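Local structure of glyoxalase 3 (Candida albicans, 4LRU) at residues V29-H34 with V220-A225; A137-P142 with T164-I169. The protein catalyses the glutathione-independent conversion of methylglyoxal to D-lactate in a single step, detoxifying methylglyoxal produced by the cell's own metabolism. All coordinates share one frame; numbering follows the deposited sequence.

Following the chain of glyoxalase 3 from the N terminus, residues 29-34, in the early part of helix 29-42, are met much later by 220-225. Before that, 137-142 takes in the end of strand 134-138 and the turn after it, and contact 2 closes a short loop when 164-169 leads into helix 168-173. Contact 1 closes only when 220-225 leaves strand 216-219, the parallel neighbour of 134-138 in the central sheet, for helix 225-236, so contact 2 is nested inside it. The two meet, with centres about 11 Å apart: Glu31 of contact 1 touches Cys139 of contact 2, and the carbonyl of Val220 packs on Phe166.

Contact 1. Residues V29-H34 with V220-A225; sequences VVEALH and VNPQSA
The first turns of helix 29-42 come closest to the turn that leads into helix 225-236 where Glu31 faces Ala225, their CA atoms 5.6 Å apart, and no direct hydrogen bond joins the two segments. Contact is made instead by side chains on one side of the helix. The methyl of Ala225 fits against the helix backbone, its CB 4.1 Å from the carbonyl O of Val30 and close as well to CA of Glu31 and CB of His34. Pro222 is the other main surface: CG2 of Val30 meets its CB at 4.2 Å, the two side chains running roughly at right angles.

Glu31 reaches farther along the turn. Its chain is extended beyond CG (chi2 180°), which brings OE2 against the CG-CD side of the proline ring, 3.3 Å from CG of Pro222, while CG of Glu31 rests near the proline CA. The same carboxylate touches Cys139, an inferred active-site residue. In the DJ-1 superfamily fold a glutamate from this helix typically sits beside the nucleophilic cysteine, and Glu31 occupies the corresponding place; Pro222 thus forms part of the wall along which the acid is laid.

At His34 a water bridges the polar atoms of the two segments. It lies in the plane of the imidazole, 2.8 Å from ND1 of His34, and donates to the carbonyl O of Pro222, while NE2 of the ring is bonded to Asp71. With both nitrogens engaged and CB of Val30 over one face, the ring's rotation is probably well fixed. Within the turn, OG of Ser224 donates to OD1 of Asn221 at 2.6 Å, approaching from above the carbonyl plane, and ND2 of Asn221 is held by the backbone carbonyls of Pro205 and Asp207.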
loop_
_atom_site.group_PDB
_atom_site.type_symbol
_atom_site.label_atom_id
_atom_site.label_comp_id
_atom_site.label_asym_id
_atom_site.label_seq_id
_atom_site.Cartn_x
_atom_site.Cartn_y
_atom_site.Cartn_z
ATOM N N VAL A 29 -9.662 0.763 -4.727
ATOM C CA VAL A 29 -10.511 0.038 -3.769
ATOM C C VAL A 29 -9.936 -1.323 -3.383
ATOM O O VAL A 29 -9.743 -1.590 -2.212
ATOM C CB VAL A 29 -11.937 -0.138 -4.282
ATOM C CG1 VAL A 29 -12.751 -1.002 -3.328
ATOM C CG2 VAL A 29 -12.615 1.219 -4.435
ATOM N N VAL A 30 -9.708 -2.202 -4.352
ATOM C CA VAL A 30 -9.346 -3.570 -3.982
ATOM C C VAL A 30 -7.964 -3.699 -3.351
ATOM O O VAL A 30 -7.682 -4.697 -2.710
ATOM C CB VAL A 30 -9.478 -4.583 -5.137
ATOM C CG1 VAL A 30 -10.947 -4.794 -5.493
ATOM C CG2 VAL A 30 -8.669 -4.150 -6.344
ATOM N N GLU A 31 -7.118 -2.672 -3.479
ATOM C CA GLU A 31 -5.831 -2.675 -2.792
ATOM C C GLU A 31 -5.937 -2.473 -1.298
ATOM O O GLU A 31 -5.015 -2.808 -0.569
ATOM C CB GLU A 31 -4.894 -1.614 -3.388
ATOM C CG GLU A 31 -4.534 -1.961 -4.812
ATOM C CD GLU A 31 -3.617 -0.963 -5.476
ATOM O OE1 GLU A 31 -3.041 -0.097 -4.778
ATOM O OE2 GLU A 31 -3.461 -1.090 -6.706
ATOM N N ALA A 32 -7.064 -1.917 -0.860
ATOM C CA ALA A 32 -7.462 -1.910 0.535
ATOM C C ALA A 32 -8.341 -3.102 0.882
ATOM O O ALA A 32 -8.142 -3.736 1.924
ATOM C CB ALA A 32 -8.189 -0.625 0.865
ATOM N N LEU A 33 -9.326 -3.386 0.032
ATOM C CA LEU A 33 -10.324 -4.420 0.327
ATOM C C LEU A 33 -9.715 -5.830 0.361
ATOM O O LEU A 33 -9.941 -6.574 1.319
ATOM C CB LEU A 33 -11.489 -4.337 -0.661
ATOM C CG LEU A 33 -12.773 -5.121 -0.355
ATOM C CD1 LEU A 33 -13.984 -4.488 -1.033
ATOM C CD2 LEU A 33 -12.636 -6.574 -0.775
ATOM N N HIS A 34 -8.958 -6.201 -0.662
ATOM C CA HIS A 34 -8.390 -7.541 -0.706
ATOM C C HIS A 34 -7.484 -7.831 0.491
ATOM O O HIS A 34 -7.676 -8.847 1.175
ATOM C CB HIS A 34 -7.659 -7.801 -2.027
ATOM C CG HIS A 34 -8.575 -7.950 -3.199
ATOM N ND1 HIS A 34 -8.112 -8.071 -4.489
ATOM C CD2 HIS A 34 -9.926 -8.011 -3.279
ATOM C CE1 HIS A 34 -9.134 -8.197 -5.314
ATOM N NE2 HIS A 34 -10.246 -8.180 -4.604
ATOM N N VAL A 220 2.913 -5.759 -7.312
ATOM C CA VAL A 220 3.021 -4.856 -8.462
ATOM C C VAL A 220 1.825 -3.902 -8.639
ATOM O O VAL A 220 1.984 -2.754 -9.078
ATOM C CB VAL A 220 3.215 -5.658 -9.751
ATOM C CG1 VAL A 220 3.285 -4.731 -10.956
ATOM C CG2 VAL A 220 4.482 -6.489 -9.645
ATOM N N ASN A 221 0.625 -4.389 -8.352
ATOM C CA ASN A 221 -0.594 -3.876 -8.981
ATOM C C ASN A 221 -1.851 -4.384 -8.279
ATOM O O ASN A 221 -1.774 -5.185 -7.349
ATOM C CB ASN A 221 -0.622 -4.272 -10.467
ATOM C CG ASN A 221 -0.395 -5.765 -10.680
ATOM O OD1 ASN A 221 -0.757 -6.576 -9.823
ATOM N ND2 ASN A 221 0.255 -6.130 -11.774
ATOM N N PRO A 222 -3.029 -3.919 -8.718
ATOM C CA PRO A 222 -4.249 -4.404 -8.070
ATOM C C PRO A 222 -4.383 -5.923 -8.152
ATOM O O PRO A 222 -4.865 -6.564 -7.208
ATOM C CB PRO A 222 -5.359 -3.710 -8.862
ATOM C CG PRO A 222 -4.729 -2.447 -9.374
ATOM C CD PRO A 222 -3.313 -2.864 -9.708
ATOM N N GLN A 223 -3.920 -6.494 -9.260
ATOM C CA GLN A 223 -3.971 -7.932 -9.477
ATOM C C GLN A 223 -3.140 -8.709 -8.457
ATOM O O GLN A 223 -3.371 -9.890 -8.261
ATOM C CB GLN A 223 -3.474 -8.258 -10.891
ATOM C CG GLN A 223 -4.384 -7.720 -11.983
ATOM C CD GLN A 223 -4.070 -6.286 -12.405
ATOM O OE1 GLN A 223 -3.324 -5.568 -11.749
ATOM N NE2 GLN A 223 -4.633 -5.880 -13.537
ATOM N N SER A 224 -2.178 -8.040 -7.818
ATOM C CA SER A 224 -1.245 -8.691 -6.888
ATOM C C SER A 224 -1.590 -8.506 -5.421
ATOM O O SER A 224 -0.851 -8.970 -4.555
ATOM C CB SER A 224 0.176 -8.167 -7.099
ATOM O OG SER A 224 0.581 -8.330 -8.450
ATOM N N ALA A 225 -2.681 -7.808 -5.126
ATOM C CA ALA A 225 -2.954 -7.414 -3.755
ATOM C C ALA A 225 -3.207 -8.605 -2.832
ATOM O O ALA A 225 -2.698 -8.636 -1.706
ATOM C CB ALA A 225 -4.111 -6.424 -3.702
HETATM O O HOH W 1 -5.711 -8.804 -5.767
#

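Contact 2. Residues A137-P142 with T164-I169; sequences AVCHGP and TGFTDI
Phe166 packs against two inferred active-site residues at once, Cys139 and His140, and can be followed outward from its backbone. Its N-H donates to the carbonyl O of Cys139 at 3.0 Å, meeting the oxygen from above the carbonyl plane. CB then lies over one face of the His140 imidazole in a CH-pi contact, 3.8 Å from the ring centroid and displaced toward the rim. With CG anti to the backbone N (chi1 -157°), the phenyl ring continues past the imidazole: CG and CD2 each approach CE1 of His140 to 3.5 Å, CE2 still comes within 4.2 Å of that CE1, and the two ring planes are inclined obliquely at 37°. On the other ortho position, CD1 meets SG of Cys139 at 3.5 Å, an oblique sulfur-aromatic contact, and also lies against the carbonyl O of Val220.

The loop that presents these residues is a type II' turn from Val138 to Gly141, in which Cys139 has the positive phi (71°) typical of the nucleophile elbow of this superfamily. Farther back, CG of Pro142 rests on the carbonyl O of Thr164.

The Phe166-Cys139 backbone bond ties this turn to the 164-169 loop. Phe166 offers the thiol and the imidazole face an apolar surface, probably limiting polar partners on that side, while NE2 of His140 turns to OE2 of Glu171, the third inferred active-site residue, in a Cys-His-Glu grouping.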
loop_
_atom_site.group_PDB
_atom_site.type_symbol
_atom_site.label_atom_id
_atom_site.label_comp_id
_atom_site.label_asym_id
_atom_site.label_seq_id
_atom_site.Cartn_x
_atom_site.Cartn_y
_atom_site.Cartn_z
ATOM N N ALA A 137 3.802 -3.271 0.896
ATOM C CA ALA A 137 2.989 -2.367 0.110
ATOM C C ALA A 137 2.739 -2.965 -1.262
ATOM O O ALA A 137 3.511 -3.787 -1.762
ATOM C CB ALA A 137 3.683 -1.022 -0.019
ATOM N N VAL A 138 1.665 -2.505 -1.880
ATOM C CA VAL A 138 1.333 -2.923 -3.240
ATOM C C VAL A 138 1.238 -1.717 -4.172
ATOM O O VAL A 138 0.864 -0.625 -3.762
ATOM C CB VAL A 138 0.040 -3.757 -3.262
ATOM C CG1 VAL A 138 -1.175 -2.933 -2.851
ATOM C CG2 VAL A 138 -0.181 -4.380 -4.637
ATOM N N CYS A 139 1.602 -1.935 -5.438
ATOM C CA CYS A 139 1.325 -0.979 -6.522
ATOM C C CYS A 139 2.192 0.278 -6.383
ATOM O O CYS A 139 3.404 0.172 -6.473
ATOM C CB CYS A 139 -0.161 -0.659 -6.569
ATOM S SG CYS A 139 -0.688 0.192 -8.070
ATOM N N HIS A 140 1.615 1.455 -6.119
ATOM C CA HIS A 140 2.460 2.622 -5.780
ATOM C C HIS A 140 2.753 2.751 -4.295
ATOM O O HIS A 140 3.461 3.669 -3.860
ATOM C CB HIS A 140 1.853 3.926 -6.306
ATOM C CG HIS A 140 1.773 3.978 -7.794
ATOM N ND1 HIS A 140 0.663 3.549 -8.490
ATOM C CD2 HIS A 140 2.697 4.306 -8.725
ATOM C CE1 HIS A 140 0.897 3.645 -9.784
ATOM N NE2 HIS A 140 2.127 4.091 -9.953
ATOM N N GLY A 141 2.204 1.826 -3.522
ATOM C CA GLY A 141 2.421 1.788 -2.078
ATOM C C GLY A 141 3.865 1.906 -1.634
ATOM O O GLY A 141 4.136 2.471 -0.568
ATOM N N PRO A 142 4.809 1.313 -2.385
ATOM C CA PRO A 142 6.213 1.425 -1.991
ATOM C C PRO A 142 6.779 2.844 -1.988
ATOM O O PRO A 142 7.905 3.060 -1.536
ATOM C CB PRO A 142 6.931 0.524 -2.999
ATOM C CG PRO A 142 5.909 -0.517 -3.306
ATOM C CD PRO A 142 4.626 0.259 -3.402
ATOM N N THR A 164 9.389 -4.746 -5.602
ATOM C CA THR A 164 8.686 -4.469 -6.838
ATOM C C THR A 164 7.566 -3.473 -6.570
ATOM O O THR A 164 7.445 -2.939 -5.462
ATOM C CB THR A 164 8.156 -5.762 -7.483
ATOM O OG1 THR A 164 7.769 -5.498 -8.838
ATOM C CG2 THR A 164 6.986 -6.324 -6.710
ATOM N N GLY A 165 6.789 -3.182 -7.603
ATOM C CA GLY A 165 5.727 -2.179 -7.532
ATOM C C GLY A 165 5.311 -1.834 -8.947
ATOM O O GLY A 165 5.808 -2.419 -9.916
ATOM N N PHE A 166 4.440 -0.846 -9.075
ATOM C CA PHE A 166 3.797 -0.559 -10.352
ATOM C C PHE A 166 4.834 -0.228 -11.423
ATOM O O PHE A 166 5.795 0.498 -11.180
ATOM C CB PHE A 166 2.772 0.562 -10.205
ATOM C CG PHE A 166 1.712 0.556 -11.277
ATOM C CD1 PHE A 166 0.696 -0.387 -11.260
ATOM C CD2 PHE A 166 1.784 1.427 -12.348
ATOM C CE1 PHE A 166 -0.261 -0.407 -12.236
ATOM C CE2 PHE A 166 0.815 1.416 -13.328
ATOM C CZ PHE A 166 -0.203 0.493 -13.279
ATOM N N THR A 167 4.652 -0.797 -12.603
ATOM C CA THR A 167 5.673 -0.730 -13.648
ATOM C C THR A 167 5.671 0.614 -14.375
ATOM O O THR A 167 4.635 1.261 -14.510
ATOM C CB THR A 167 5.516 -1.847 -14.708
ATOM O OG1 THR A 167 4.314 -1.650 -15.465
ATOM C CG2 THR A 167 5.517 -3.236 -14.056
ATOM N N ASP A 168 6.832 1.009 -14.879
ATOM C CA ASP A 168 6.916 2.179 -15.752
ATOM C C ASP A 168 5.978 2.069 -16.951
ATOM O O ASP A 168 5.319 3.040 -17.318
ATOM C CB ASP A 168 8.340 2.382 -16.236
ATOM C CG ASP A 168 9.303 2.802 -15.126
ATOM O OD1 ASP A 168 8.869 3.048 -13.986
ATOM O OD2 ASP A 168 10.513 2.882 -15.432
ATOM N N ILE A 169 5.930 0.908 -17.609
ATOM C CA ILE A 169 5.106 0.809 -18.793
ATOM C C ILE A 169 3.629 0.981 -18.418
ATOM O O ILE A 169 2.844 1.546 -19.181
ATOM C CB ILE A 169 5.370 -0.491 -19.593
ATOM C CG1 ILE A 169 4.832 -0.352 -21.022
ATOM C CG2 ILE A 169 4.818 -1.706 -18.864
ATOM C CD1 ILE A 169 5.080 -1.555 -21.923
#